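Local structure of ribulose bisphosphate carboxylase (Pyrococcus horikoshii, 2CWX) at residues M147-R152 with G181-K186; I275-A280 with D308-G313; A301-G306 with L333-E338; F344-G349 with V368-G373. The protein probably catalyses the addition of carbon dioxide and water to ribulose 1,5-bisphosphate, giving two molecules of 3-phosphoglycerate in an archaeal pathway of AMP degradation. One frame throughout, in Å; residues are numbered along the deposited sequence.

Overall arrangement
Followed from the N terminus, the chain first closes a loop at contact 1, where the turn after helix 139-147 meets the start of strand 184-186, enclosing strand 154-157 and helix 167-180. Contacts 2 and 3 then cross, since their segments alternate: strand 274-278 pairs with strand 309-311, and helix 295-305 packs against the end of helix 323-334 and the chain leaving it. Contact 4 follows in series, closing the unit of strand 344-347, helix 356-363 and strand 368-370; none of the four nests inside another. Contacts 1, 2 and 4 reach the same eight-stranded parallel barrel, and Lys186, His311 and Gln370 bring them together inside it, whereas contact 3 lies in the helical layer outside.

Contact 1: residues M147-R152 with G181-K186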
loop_
_atom_site.group_PDB
_atom_site.type_symbol
_atom_site.label_atom_id
_atom_site.label_comp_id
_atom_site.label_asym_id
_atom_site.label_seq_id
_atom_site.Cartn_x
_atom_site.Cartn_y
_atom_site.Cartn_z
ATOM N N MET A 147 -8.976 0.961 35.084
ATOM C CA MET A 147 -9.201 2.147 35.896
ATOM C C MET A 147 -8.618 2.034 37.298
ATOM O O MET A 147 -8.510 3.027 37.976
ATOM C CB MET A 147 -10.690 2.493 36.014
ATOM C CG MET A 147 -11.358 2.990 34.733
ATOM S SD MET A 147 -10.612 4.426 33.999
ATOM C CE MET A 147 -10.957 5.626 35.167
ATOM N N GLY A 148 -8.251 0.834 37.740
ATOM C CA GLY A 148 -7.749 0.630 39.089
ATOM C C GLY A 148 -8.742 0.926 40.200
ATOM O O GLY A 148 -8.364 1.446 41.223
ATOM N N VAL A 149 -10.011 0.604 39.998
ATOM C CA VAL A 149 -11.069 0.930 40.953
ATOM C C VAL A 149 -11.819 -0.363 41.156
ATOM O O VAL A 149 -12.558 -0.821 40.272
ATOM C CB VAL A 149 -12.013 1.982 40.401
ATOM C CG1 VAL A 149 -13.193 2.189 41.359
ATOM C CG2 VAL A 149 -11.287 3.283 40.172
ATOM N N LYS A 150 -11.593 -0.993 42.294
ATOM C CA LYS A 150 -12.001 -2.390 42.437
ATOM C C LYS A 150 -13.424 -2.623 42.918
ATOM O O LYS A 150 -14.043 -3.608 42.530
ATOM C CB LYS A 150 -10.971 -3.205 43.246
ATOM C CG LYS A 150 -10.937 -3.015 44.720
ATOM C CD LYS A 150 -9.927 -4.021 45.363
ATOM C CE LYS A 150 -9.452 -3.522 46.735
ATOM N NZ LYS A 150 -8.604 -4.538 47.481
ATOM N N ASP A 151 -13.962 -1.702 43.697
ATOM C CA ASP A 151 -15.169 -1.962 44.450
ATOM C C ASP A 151 -16.243 -0.877 44.242
ATOM O O ASP A 151 -17.374 -1.205 43.951
ATOM C CB ASP A 151 -14.809 -2.124 45.932
ATOM C CG ASP A 151 -15.998 -2.569 46.773
ATOM O OD1 ASP A 151 -16.588 -3.621 46.425
ATOM O OD2 ASP A 151 -16.444 -1.918 47.766
ATOM N N ARG A 152 -15.891 0.399 44.360
ATOM C CA ARG A 152 -16.887 1.466 44.362
ATOM C C ARG A 152 -17.388 1.731 42.939
ATOM O O ARG A 152 -16.756 1.316 41.967
ATOM C CB ARG A 152 -16.294 2.759 44.952
ATOM C CG ARG A 152 -15.176 3.409 44.114
ATOM C CD ARG A 152 -14.697 4.768 44.660
ATOM N NE ARG A 152 -13.525 5.242 43.933
ATOM C CZ ARG A 152 -13.565 5.848 42.728
ATOM N NH1 ARG A 152 -14.718 6.072 42.101
ATOM N NH2 ARG A 152 -12.448 6.216 42.140
ATOM N N GLY A 181 -11.548 14.500 41.877
ATOM C CA GLY A 181 -11.851 13.098 42.097
ATOM C C GLY A 181 -12.724 12.417 41.050
ATOM O O GLY A 181 -12.903 11.203 41.130
ATOM N N ILE A 182 -13.265 13.150 40.076
ATOM C CA ILE A 182 -14.056 12.500 39.042
ATOM C C ILE A 182 -13.143 11.501 38.305
ATOM O O ILE A 182 -11.999 11.777 38.048
ATOM C CB ILE A 182 -14.624 13.521 38.070
ATOM C CG1 ILE A 182 -15.723 14.367 38.734
ATOM C CG2 ILE A 182 -15.207 12.877 36.855
ATOM C CD1 ILE A 182 -16.828 13.544 39.426
ATOM N N ASP A 183 -13.669 10.341 37.985
ATOM C CA ASP A 183 -12.907 9.346 37.227
ATOM C C ASP A 183 -12.981 9.622 35.739
ATOM O O ASP A 183 -11.964 9.547 35.071
ATOM C CB ASP A 183 -13.440 7.944 37.468
ATOM C CG ASP A 183 -13.515 7.580 38.941
ATOM O OD1 ASP A 183 -12.446 7.404 39.572
ATOM O OD2 ASP A 183 -14.608 7.411 39.525
ATOM N N LEU A 184 -14.169 9.937 35.230
ATOM C CA LEU A 184 -14.410 10.035 33.794
ATOM C C LEU A 184 -15.018 11.383 33.414
ATOM O O LEU A 184 -16.131 11.751 33.864
ATOM C CB LEU A 184 -15.348 8.933 33.311
ATOM C CG LEU A 184 -15.083 7.516 33.800
ATOM C CD1 LEU A 184 -16.171 6.576 33.407
ATOM C CD2 LEU A 184 -13.785 7.020 33.219
ATOM N N LEU A 185 -14.280 12.142 32.611
ATOM C CA LEU A 185 -14.826 13.313 31.928
ATOM C C LEU A 185 -15.694 12.789 30.787
ATOM O O LEU A 185 -15.328 11.829 30.120
ATOM C CB LEU A 185 -13.688 14.148 31.365
ATOM C CG LEU A 185 -14.084 15.367 30.529
ATOM C CD1 LEU A 185 -14.694 16.450 31.396
ATOM C CD2 LEU A 185 -12.892 15.890 29.767
ATOM N N LYS A 186 -16.852 13.394 30.581
ATOM C CA LYS A 186 -17.778 12.947 29.560
ATOM C C LYS A 186 -18.213 14.088 28.674
ATOM O O LYS A 186 -18.660 15.093 29.138
ATOM C CB LYS A 186 -18.995 12.232 30.172
ATOM C CG LYS A 186 -20.005 11.704 29.118
ATOM C CD LYS A 186 -21.105 10.848 29.764
ATOM C CE LYS A 186 -22.247 10.574 28.754
ATOM N NZ LYS A 186 -22.748 11.907 28.090
#
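Met147 and Asp183 carry the nearest CA atoms of the two backbones, yet these are 8.2 Å apart, so 147-152 and 181-186 are joined through side chains and not by backbone pairing. The main link is a salt bridge between Arg152 and Asp183 that approach head-on. Arg152 NH1 donates to Asp183 OD2 at 2.9 Å, and Arg152 NH2 donates to Asp183 OD1 at 2.8 Å. Both N-H...O angles are 176°, each oxygen is met on its syn lone pair, and the guanidinium and carboxylate planes lie only 13° apart: a bidentate, end-on pair close to flat. Beyond chi1 the Arg152 chain is extended from CG to NE, which carries the guanidinium across the gap. Val149 CG1 covers one face of that group from 3.9 Å above its plane. Asp183 OD2 has a second partner, the backbone N of Thr155 on the adjacent strand 154-157.

Next to this polar pair is a small apolar contact. Met147 bends at chi2 (-57°) and again at chi3, and this folded chain brings CE to within 3.7 Å of Leu184 CD2; Met147 CE also lies 4.1 Å from Asp183 CB. Gly148, at positive phi, ends helix 139-147 in a Schellman motif, while Gly181 does the same for helix 167-180. Asp183 directly precedes strand 184-186, whose Lys186 is predicted to carry the magnesium-binding carbamate. Two straight bonds between oppositely charged groups fix the rotation of the Asp183 carboxylate and probably offset much of its charge in this buried setting, while the further bond that OD2 accepts from Thr155 N ties the pair to the barrel sheet.

Contact 2: residues I275-A280 with D308-G313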
loop_
_atom_site.group_PDB
_atom_site.type_symbol
_atom_site.label_atom_id
_atom_site.label_comp_id
_atom_site.label_asym_id
_atom_site.label_seq_id
_atom_site.Cartn_x
_atom_site.Cartn_y
_atom_site.Cartn_z
ATOM N N ILE A 275 -16.047 1.022 24.879
ATOM C CA ILE A 275 -17.133 1.823 24.302
ATOM C C ILE A 275 -18.123 2.206 25.369
ATOM O O ILE A 275 -18.653 1.341 26.072
ATOM C CB ILE A 275 -17.904 1.083 23.188
ATOM C CG1 ILE A 275 -16.996 0.743 22.042
ATOM C CG2 ILE A 275 -19.103 1.940 22.695
ATOM C CD1 ILE A 275 -17.598 -0.184 21.044
ATOM N N HIS A 276 -18.370 3.496 25.471
ATOM C CA HIS A 276 -19.435 4.020 26.280
ATOM C C HIS A 276 -20.542 4.395 25.318
ATOM O O HIS A 276 -20.333 5.203 24.396
ATOM C CB HIS A 276 -18.968 5.254 27.054
ATOM C CG HIS A 276 -20.087 5.990 27.710
ATOM N ND1 HIS A 276 -20.361 5.878 29.048
ATOM C CD2 HIS A 276 -21.058 6.779 27.191
ATOM C CE1 HIS A 276 -21.425 6.608 29.336
ATOM N NE2 HIS A 276 -21.882 7.140 28.217
ATOM N N ALA A 277 -21.692 3.772 25.487
ATOM C CA ALA A 277 -22.817 4.004 24.612
ATOM C C ALA A 277 -23.768 5.018 25.262
ATOM O O ALA A 277 -24.274 4.797 26.367
ATOM C CB ALA A 277 -23.533 2.728 24.336
ATOM N N HIS A 278 -23.946 6.139 24.587
ATOM C CA HIS A 278 -24.987 7.091 24.898
ATOM C C HIS A 278 -26.232 6.704 24.102
ATOM O O HIS A 278 -26.148 6.315 22.942
ATOM C CB HIS A 278 -24.585 8.478 24.440
ATOM C CG HIS A 278 -25.294 9.573 25.167
ATOM N ND1 HIS A 278 -26.630 9.845 24.983
ATOM C CD2 HIS A 278 -24.833 10.504 26.049
ATOM C CE1 HIS A 278 -26.978 10.869 25.751
ATOM N NE2 HIS A 278 -25.903 11.287 26.407
ATOM N N ARG A 279 -27.380 6.828 24.721
ATOM C CA ARG A 279 -28.573 6.302 24.107
ATOM C C ARG A 279 -29.504 7.409 23.587
ATOM O O ARG A 279 -30.677 7.147 23.360
ATOM C CB ARG A 279 -29.296 5.402 25.106
ATOM C CG ARG A 279 -29.857 6.146 26.313
ATOM C CD ARG A 279 -30.746 5.235 27.214
ATOM N NE ARG A 279 -31.304 6.000 28.325
ATOM C CZ ARG A 279 -32.234 5.555 29.158
ATOM N NH1 ARG A 279 -32.708 4.328 29.029
ATOM N NH2 ARG A 279 -32.698 6.348 30.121
ATOM N N ALA A 280 -28.974 8.602 23.329
ATOM C CA ALA A 280 -29.788 9.716 22.801
ATOM C C ALA A 280 -30.655 9.310 21.588
ATOM O O ALA A 280 -30.171 8.618 20.676
ATOM C CB ALA A 280 -28.859 10.960 22.446
ATOM N N ASP A 308 -19.439 -1.394 26.503
ATOM C CA ASP A 308 -18.899 -1.678 27.823
ATOM C C ASP A 308 -19.665 -0.989 28.942
ATOM O O ASP A 308 -19.665 -1.487 30.062
ATOM C CB ASP A 308 -17.419 -1.314 27.886
ATOM C CG ASP A 308 -16.603 -2.085 26.892
ATOM O OD1 ASP A 308 -16.223 -3.244 27.216
ATOM O OD2 ASP A 308 -16.269 -1.632 25.762
ATOM N N GLN A 309 -20.293 0.149 28.646
ATOM C CA GLN A 309 -21.145 0.875 29.593
ATOM C C GLN A 309 -22.287 1.434 28.765
ATOM O O GLN A 309 -22.074 1.805 27.609
ATOM C CB GLN A 309 -20.434 2.073 30.273
ATOM C CG GLN A 309 -19.011 1.973 30.306
ATOM C CD GLN A 309 -18.276 3.033 31.068
ATOM O OE1 GLN A 309 -18.500 4.248 30.894
ATOM N NE2 GLN A 309 -17.276 2.596 31.797
ATOM N N ILE A 310 -23.463 1.521 29.330
ATOM C CA ILE A 310 -24.592 2.136 28.665
ATOM C C ILE A 310 -25.493 2.867 29.650
ATOM O O ILE A 310 -25.703 2.382 30.745
ATOM C CB ILE A 310 -25.402 1.079 27.866
ATOM C CG1 ILE A 310 -26.424 1.745 26.964
ATOM C CG2 ILE A 310 -26.088 0.089 28.770
ATOM C CD1 ILE A 310 -27.023 0.773 25.909
ATOM N N HIS A 311 -26.048 4.005 29.229
ATOM C CA HIS A 311 -27.051 4.737 30.029
ATOM C C HIS A 311 -28.351 3.915 30.189
ATOM O O HIS A 311 -28.869 3.399 29.199
ATOM C CB HIS A 311 -27.443 6.078 29.370
ATOM C CG HIS A 311 -26.325 7.052 29.174
ATOM N ND1 HIS A 311 -26.447 8.153 28.341
ATOM C CD2 HIS A 311 -25.074 7.119 29.697
ATOM C CE1 HIS A 311 -25.305 8.831 28.351
ATOM N NE2 HIS A 311 -24.463 8.235 29.172
ATOM N N THR A 312 -28.844 3.758 31.422
ATOM C CA THR A 312 -30.146 3.130 31.675
ATOM C C THR A 312 -31.169 3.989 32.451
ATOM O O THR A 312 -32.368 3.738 32.356
ATOM C CB THR A 312 -29.996 1.795 32.454
ATOM O OG1 THR A 312 -29.479 2.041 33.765
ATOM C CG2 THR A 312 -28.972 0.867 31.811
ATOM N N GLY A 313 -30.711 4.931 33.260
ATOM C CA GLY A 313 -31.603 5.625 34.199
ATOM C C GLY A 313 -31.377 5.380 35.702
ATOM O O GLY A 313 -30.663 4.445 36.109
#
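Ile275 O is gripped by two backbone donors, Asp308 N at 2.9 Å and Gln309 N at 3.3 Å, both in its carbonyl plane. The Asp308 carboxylate answers from the same end, its OD2 accepting from Ile275 N at 2.8 Å. Farther on, Ala277 N donates to Gln309 O at 2.9 Å. Strands 275-278 and 309-311 are parallel, their N-to-C directions 12° apart, with bridges pairing His276 with Gln309 and Ala277 with Ile310.

His276 and Gln309 share one face of the sheet, where His276 ND1 donates to Gln309 OE1 at 3.1 Å, in the ring plane and on a lone pair of that oxygen. Ala277 and Ile310 occupy the other face, CB against CG1. The His311 ring is modelled edge-on to the face of His278 but too close, so that detail is doubtful. His278 ND1 accepts from Ala280 N at 3.1 Å in its own ring plane. With an alanine at His278, Ala280 N would probably be left without the ring acceptor that ties it back to the strand end. Arg279 lays one face of its guanidinium over the His311-Thr312 backbone.

All three histidines pack on Lys186 of strand 184-186. His278, a predicted proton acceptor, and His311 at the C-terminal ends of neighbouring strands, with His276 earlier on its strand and Arg279 and His311 predicted substrate ligands, mark the active site of a RuBisCO alpha/beta (TIM) barrel.

Contact 3: residues A301-G306 with L333-E338; sequences AARMIG and LLSKWE
Arg303 reaches from helix 295-305 to the chain leaving helix 323-334, joining the C-terminal ends of two neighbouring helices in the outer layer of the alpha/beta barrel. Hydrogen bonds hold its tip. Both terminal nitrogens converge on one acceptor: Arg303 NH2 donates to Ser335 O at 2.8 Å with an N-H...O angle of 147°, while the bond from Arg303 NH1 to Ser335 O, at 3.1 Å, is weak. The stronger donor meets the carbonyl nearly end-on, at a C=O...N angle of 175°, although Ser335 O is tilted from the guanidinium plane. Arg303 NE is held separately by Arg341 O, and NH2 has a further, weak bond to Ile340 O. The chain can span this distance because CG is anti to the backbone N (chi1 171°) and the rest is extended out to NE.

Packing against flat faces forms a second group. Leu333 O sits 3.3 Å above one guanidinium face of Arg303, a placement too poorly angled to be a hydrogen bond to NH1. On the opposite face lies Trp337, with CE3 3.9 Å from the plane and CB nearby, the two side chains sliding past each other in opposite directions. Phe332 adds a cation-pi contact to Arg303 and meets Trp337 edge-to-face.

Met304 supplies the rest. Its CG packs tightly on Trp337 CH2, an apolar contact at 3.2 Å, and its SD makes an oblique Met-aromatic approach, 5.0 Å from the centroid of the Trp337 six-membered ring.

Chemically, a buried arginine is met here by backbone carbonyls and aromatic groups; the carbonyls' partial negative charge probably steadies its positive charge, while contacts over both faces restrict its rotation.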
loop_
_atom_site.group_PDB
_atom_site.type_symbol
_atom_site.label_atom_id
_atom_site.label_comp_id
_atom_site.label_asym_id
_atom_site.label_seq_id
_atom_site.Cartn_x
_atom_site.Cartn_y
_atom_site.Cartn_z
ATOM N N ALA A 301 -29.222 -5.987 22.470
ATOM C CA ALA A 301 -28.494 -5.891 21.228
ATOM C C ALA A 301 -27.150 -5.180 21.407
ATOM O O ALA A 301 -26.123 -5.586 20.845
ATOM C CB ALA A 301 -29.365 -5.185 20.191
ATOM N N ALA A 302 -27.140 -4.108 22.190
ATOM C CA ALA A 302 -25.890 -3.342 22.429
ATOM C C ALA A 302 -24.880 -4.126 23.232
ATOM O O ALA A 302 -23.688 -4.027 22.986
ATOM C CB ALA A 302 -26.201 -2.053 23.126
ATOM N N ARG A 303 -25.356 -4.933 24.184
ATOM C CA ARG A 303 -24.481 -5.767 24.970
ATOM C C ARG A 303 -23.898 -6.922 24.077
ATOM O O ARG A 303 -22.735 -7.221 24.131
ATOM C CB ARG A 303 -25.183 -6.315 26.222
ATOM C CG ARG A 303 -24.370 -7.384 26.969
ATOM C CD ARG A 303 -24.834 -7.640 28.374
ATOM N NE ARG A 303 -23.950 -8.581 29.050
ATOM C CZ ARG A 303 -24.291 -9.484 29.961
ATOM N NH1 ARG A 303 -25.540 -9.607 30.391
ATOM N NH2 ARG A 303 -23.342 -10.283 30.444
ATOM N N MET A 304 -24.711 -7.499 23.214
ATOM C CA MET A 304 -24.227 -8.571 22.314
ATOM C C MET A 304 -23.133 -8.114 21.419
ATOM O O MET A 304 -22.124 -8.793 21.253
ATOM C CB MET A 304 -25.352 -9.029 21.417
ATOM C CG MET A 304 -26.336 -9.770 22.119
ATOM S SD MET A 304 -27.681 -10.332 21.018
ATOM C CE MET A 304 -26.875 -11.188 19.920
ATOM N N ILE A 305 -23.315 -6.942 20.829
ATOM C CA ILE A 305 -22.282 -6.359 19.965
ATOM C C ILE A 305 -21.084 -6.041 20.803
ATOM O O ILE A 305 -19.938 -6.401 20.476
ATOM C CB ILE A 305 -22.797 -5.116 19.224
ATOM C CG1 ILE A 305 -23.892 -5.495 18.264
ATOM C CG2 ILE A 305 -21.670 -4.440 18.401
ATOM C CD1 ILE A 305 -24.672 -4.303 17.693
ATOM N N GLY A 306 -21.343 -5.370 21.911
ATOM C CA GLY A 306 -20.367 -5.250 22.973
ATOM C C GLY A 306 -20.009 -3.814 23.323
ATOM O O GLY A 306 -18.847 -3.480 23.285
ATOM N N LEU A 333 -28.056 -6.355 32.290
ATOM C CA LEU A 333 -26.709 -5.878 31.892
ATOM C C LEU A 333 -25.592 -6.537 32.705
ATOM O O LEU A 333 -24.510 -6.853 32.159
ATOM C CB LEU A 333 -26.587 -4.367 32.023
ATOM C CG LEU A 333 -27.342 -3.528 31.019
ATOM C CD1 LEU A 333 -27.222 -2.088 31.404
ATOM C CD2 LEU A 333 -26.795 -3.768 29.604
ATOM N N LEU A 334 -25.864 -6.767 33.991
ATOM C CA LEU A 334 -24.883 -7.369 34.878
ATOM C C LEU A 334 -24.971 -8.894 34.985
ATOM O O LEU A 334 -24.107 -9.507 35.605
ATOM C CB LEU A 334 -24.971 -6.718 36.287
ATOM C CG LEU A 334 -24.654 -5.220 36.257
ATOM C CD1 LEU A 334 -25.118 -4.484 37.537
ATOM C CD2 LEU A 334 -23.159 -4.983 36.039
ATOM N N SER A 335 -25.960 -9.509 34.361
ATOM C CA SER A 335 -26.170 -10.955 34.488
ATOM C C SER A 335 -25.126 -11.799 33.753
ATOM O O SER A 335 -24.531 -11.375 32.769
ATOM C CB SER A 335 -27.573 -11.331 33.972
ATOM O OG SER A 335 -27.712 -11.102 32.583
ATOM N N LYS A 336 -24.885 -13.016 34.224
ATOM C CA LYS A 336 -24.068 -13.940 33.451
ATOM C C LYS A 336 -24.845 -14.284 32.193
ATOM O O LYS A 336 -26.049 -14.491 32.237
ATOM C CB LYS A 336 -23.719 -15.199 34.246
ATOM C CG LYS A 336 -22.882 -16.210 33.414
ATOM C CD LYS A 336 -22.348 -17.405 34.228
ATOM C CE LYS A 336 -21.094 -17.999 33.554
ATOM N NZ LYS A 336 -20.980 -19.483 33.817
ATOM N N TRP A 337 -24.136 -14.308 31.062
ATOM C CA TRP A 337 -24.724 -14.516 29.763
ATOM C C TRP A 337 -23.680 -15.157 28.828
ATOM O O TRP A 337 -23.127 -14.482 27.941
ATOM C CB TRP A 337 -25.222 -13.198 29.141
ATOM C CG TRP A 337 -26.199 -13.427 27.981
ATOM C CD1 TRP A 337 -26.941 -14.565 27.732
ATOM C CD2 TRP A 337 -26.538 -12.504 26.928
ATOM N NE1 TRP A 337 -27.694 -14.400 26.592
ATOM C CE2 TRP A 337 -27.475 -13.148 26.083
ATOM C CE3 TRP A 337 -26.148 -11.191 26.619
ATOM C CZ2 TRP A 337 -28.057 -12.517 24.985
ATOM C CZ3 TRP A 337 -26.690 -10.578 25.487
ATOM C CH2 TRP A 337 -27.623 -11.247 24.674
ATOM N N GLU A 338 -23.405 -16.438 29.063
ATOM C CA GLU A 338 -22.462 -17.207 28.239
ATOM C C GLU A 338 -21.101 -16.486 28.250
ATOM O O GLU A 338 -20.648 -16.096 29.315
ATOM C CB GLU A 338 -23.034 -17.424 26.831
ATOM C CG GLU A 338 -24.396 -18.137 26.816
ATOM C CD GLU A 338 -24.295 -19.650 27.102
ATOM O OE1 GLU A 338 -23.226 -20.100 27.581
ATOM O OE2 GLU A 338 -25.269 -20.403 26.790
#

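Contact 4: residues F344-G349 with V368-G373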
loop_
_atom_site.group_PDB
_atom_site.type_symbol
_atom_site.label_atom_id
_atom_site.label_comp_id
_atom_site.label_asym_id
_atom_site.label_seq_id
_atom_site.Cartn_x
_atom_site.Cartn_y
_atom_site.Cartn_z
ATOM N N PHE A 344 -21.416 -2.190 32.425
ATOM C CA PHE A 344 -21.777 -1.220 33.470
ATOM C C PHE A 344 -23.014 -0.437 33.080
ATOM O O PHE A 344 -22.984 0.254 32.061
ATOM C CB PHE A 344 -20.713 -0.158 33.624
ATOM C CG PHE A 344 -19.674 -0.424 34.681
ATOM C CD1 PHE A 344 -18.362 -0.588 34.323
ATOM C CD2 PHE A 344 -19.994 -0.408 36.011
ATOM C CE1 PHE A 344 -17.364 -0.775 35.273
ATOM C CE2 PHE A 344 -19.011 -0.618 36.983
ATOM C CZ PHE A 344 -17.701 -0.808 36.622
ATOM N N PRO A 345 -24.060 -0.447 33.890
ATOM C CA PRO A 345 -25.093 0.568 33.770
ATOM C C PRO A 345 -24.538 1.937 34.117
ATOM O O PRO A 345 -23.708 2.033 34.992
ATOM C CB PRO A 345 -26.133 0.163 34.840
ATOM C CG PRO A 345 -25.782 -1.214 35.230
ATOM C CD PRO A 345 -24.342 -1.396 34.965
ATOM N N VAL A 346 -25.013 2.976 33.449
ATOM C CA VAL A 346 -24.599 4.336 33.759
ATOM C C VAL A 346 -25.860 4.978 34.305
ATOM O O VAL A 346 -26.895 5.021 33.623
ATOM C CB VAL A 346 -24.133 5.110 32.497
ATOM C CG1 VAL A 346 -23.713 6.539 32.827
ATOM C CG2 VAL A 346 -22.996 4.362 31.830
ATOM N N ALA A 347 -25.780 5.469 35.533
ATOM C CA ALA A 347 -26.911 6.165 36.134
ATOM C C ALA A 347 -26.694 7.670 36.009
ATOM O O ALA A 347 -25.579 8.165 36.234
ATOM C CB ALA A 347 -27.050 5.727 37.591
ATOM N N SER A 348 -27.734 8.399 35.602
ATOM C CA SER A 348 -27.708 9.870 35.562
ATOM C C SER A 348 -29.093 10.436 35.655
ATOM O O SER A 348 -30.071 9.696 35.580
ATOM C CB SER A 348 -27.136 10.387 34.251
ATOM O OG SER A 348 -28.110 10.274 33.223
ATOM N N GLY A 349 -29.176 11.751 35.779
ATOM C CA GLY A 349 -30.459 12.435 35.858
ATOM C C GLY A 349 -30.679 13.068 37.225
ATOM O O GLY A 349 -31.299 12.449 38.095
ATOM N N VAL A 368 -21.652 3.245 36.770
ATOM C CA VAL A 368 -20.966 4.503 36.462
ATOM C C VAL A 368 -22.014 5.574 36.821
ATOM O O VAL A 368 -23.146 5.546 36.335
ATOM C CB VAL A 368 -20.534 4.612 35.010
ATOM C CG1 VAL A 368 -19.845 5.998 34.751
ATOM C CG2 VAL A 368 -19.549 3.461 34.642
ATOM N N ILE A 369 -21.648 6.495 37.680
ATOM C CA ILE A 369 -22.603 7.479 38.189
ATOM C C ILE A 369 -22.224 8.791 37.550
ATOM O O ILE A 369 -21.186 9.322 37.849
ATOM C CB ILE A 369 -22.496 7.578 39.727
ATOM C CG1 ILE A 369 -22.964 6.287 40.367
ATOM C CG2 ILE A 369 -23.303 8.767 40.282
ATOM C CD1 ILE A 369 -22.607 6.170 41.869
ATOM N N GLN A 370 -23.054 9.254 36.626
ATOM C CA GLN A 370 -22.890 10.517 35.907
ATOM C C GLN A 370 -23.683 11.560 36.671
ATOM O O GLN A 370 -24.896 11.595 36.623
ATOM C CB GLN A 370 -23.439 10.376 34.514
ATOM C CG GLN A 370 -23.269 11.572 33.582
ATOM C CD GLN A 370 -24.010 11.334 32.266
ATOM O OE1 GLN A 370 -24.017 10.184 31.740
ATOM N NE2 GLN A 370 -24.667 12.372 31.749
ATOM N N ALA A 371 -23.016 12.342 37.467
ATOM C CA ALA A 371 -23.731 13.325 38.268
ATOM C C ALA A 371 -23.197 14.685 37.937
ATOM O O ALA A 371 -22.758 15.429 38.825
ATOM C CB ALA A 371 -23.574 13.011 39.756
ATOM N N GLY A 372 -23.280 15.056 36.661
ATOM C CA GLY A 372 -22.693 16.329 36.230
ATOM C C GLY A 372 -23.288 17.585 36.887
ATOM O O GLY A 372 -22.561 18.496 37.289
ATOM N N GLY A 373 -24.615 17.615 37.008
ATOM C CA GLY A 373 -25.323 18.744 37.589
ATOM C C GLY A 373 -24.967 19.050 39.042
ATOM O O GLY A 373 -24.627 20.183 39.369
#
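Val346 pairs with Val368 and Ala347 with Ile369 as strands 344-347 and 368-370 run parallel, the two ends of a beta-alpha-beta crossover through helix 356-363 in the TIM barrel. Backbone bonds set the register: Val368 N donates to Pro345 O at 3.0 Å, Ala347 N to Val368 O, and Gln370 N to Ala347 O at 2.8 Å, so Ala347 bonds to the residues flanking Ile369.

Gln370 can be followed outward from the sheet. Its CB lies 3.5 Å from Ala347 O and 3.7 Å from Ser348 CB. A chi1 of -176° sends CG off opposite the backbone N and the chain stays extended beyond it, which keeps the side chain alongside the end of the neighbouring strand: CG passes Ser348 CB, and CD is 3.8 Å from the same atom. At the tip the branches divide, Gln370 OE1 resting 3.8 Å from Val346 CG1 and Gln370 NE2 4.0 Å from Ser348 CB. The amide also borders His311 and Lys186, so it faces the interior of the active site. An alanine in place of Gln370 would probably uncover Val346 CG1 and Ser348 CB and remove the amide from beside His311.

Both strands lead into segments predicted to bind substrate, Ser348 and Gly349 on one side and Gln370 to Gly373 on the other, with Ala371 as the N-cap of helix 372-376. At the opposite end of the pair an apolar contact stands out: Val368 CG2 sits over a face of the Phe344 ring, 4.3 Å from its centroid and 26° off the ring normal.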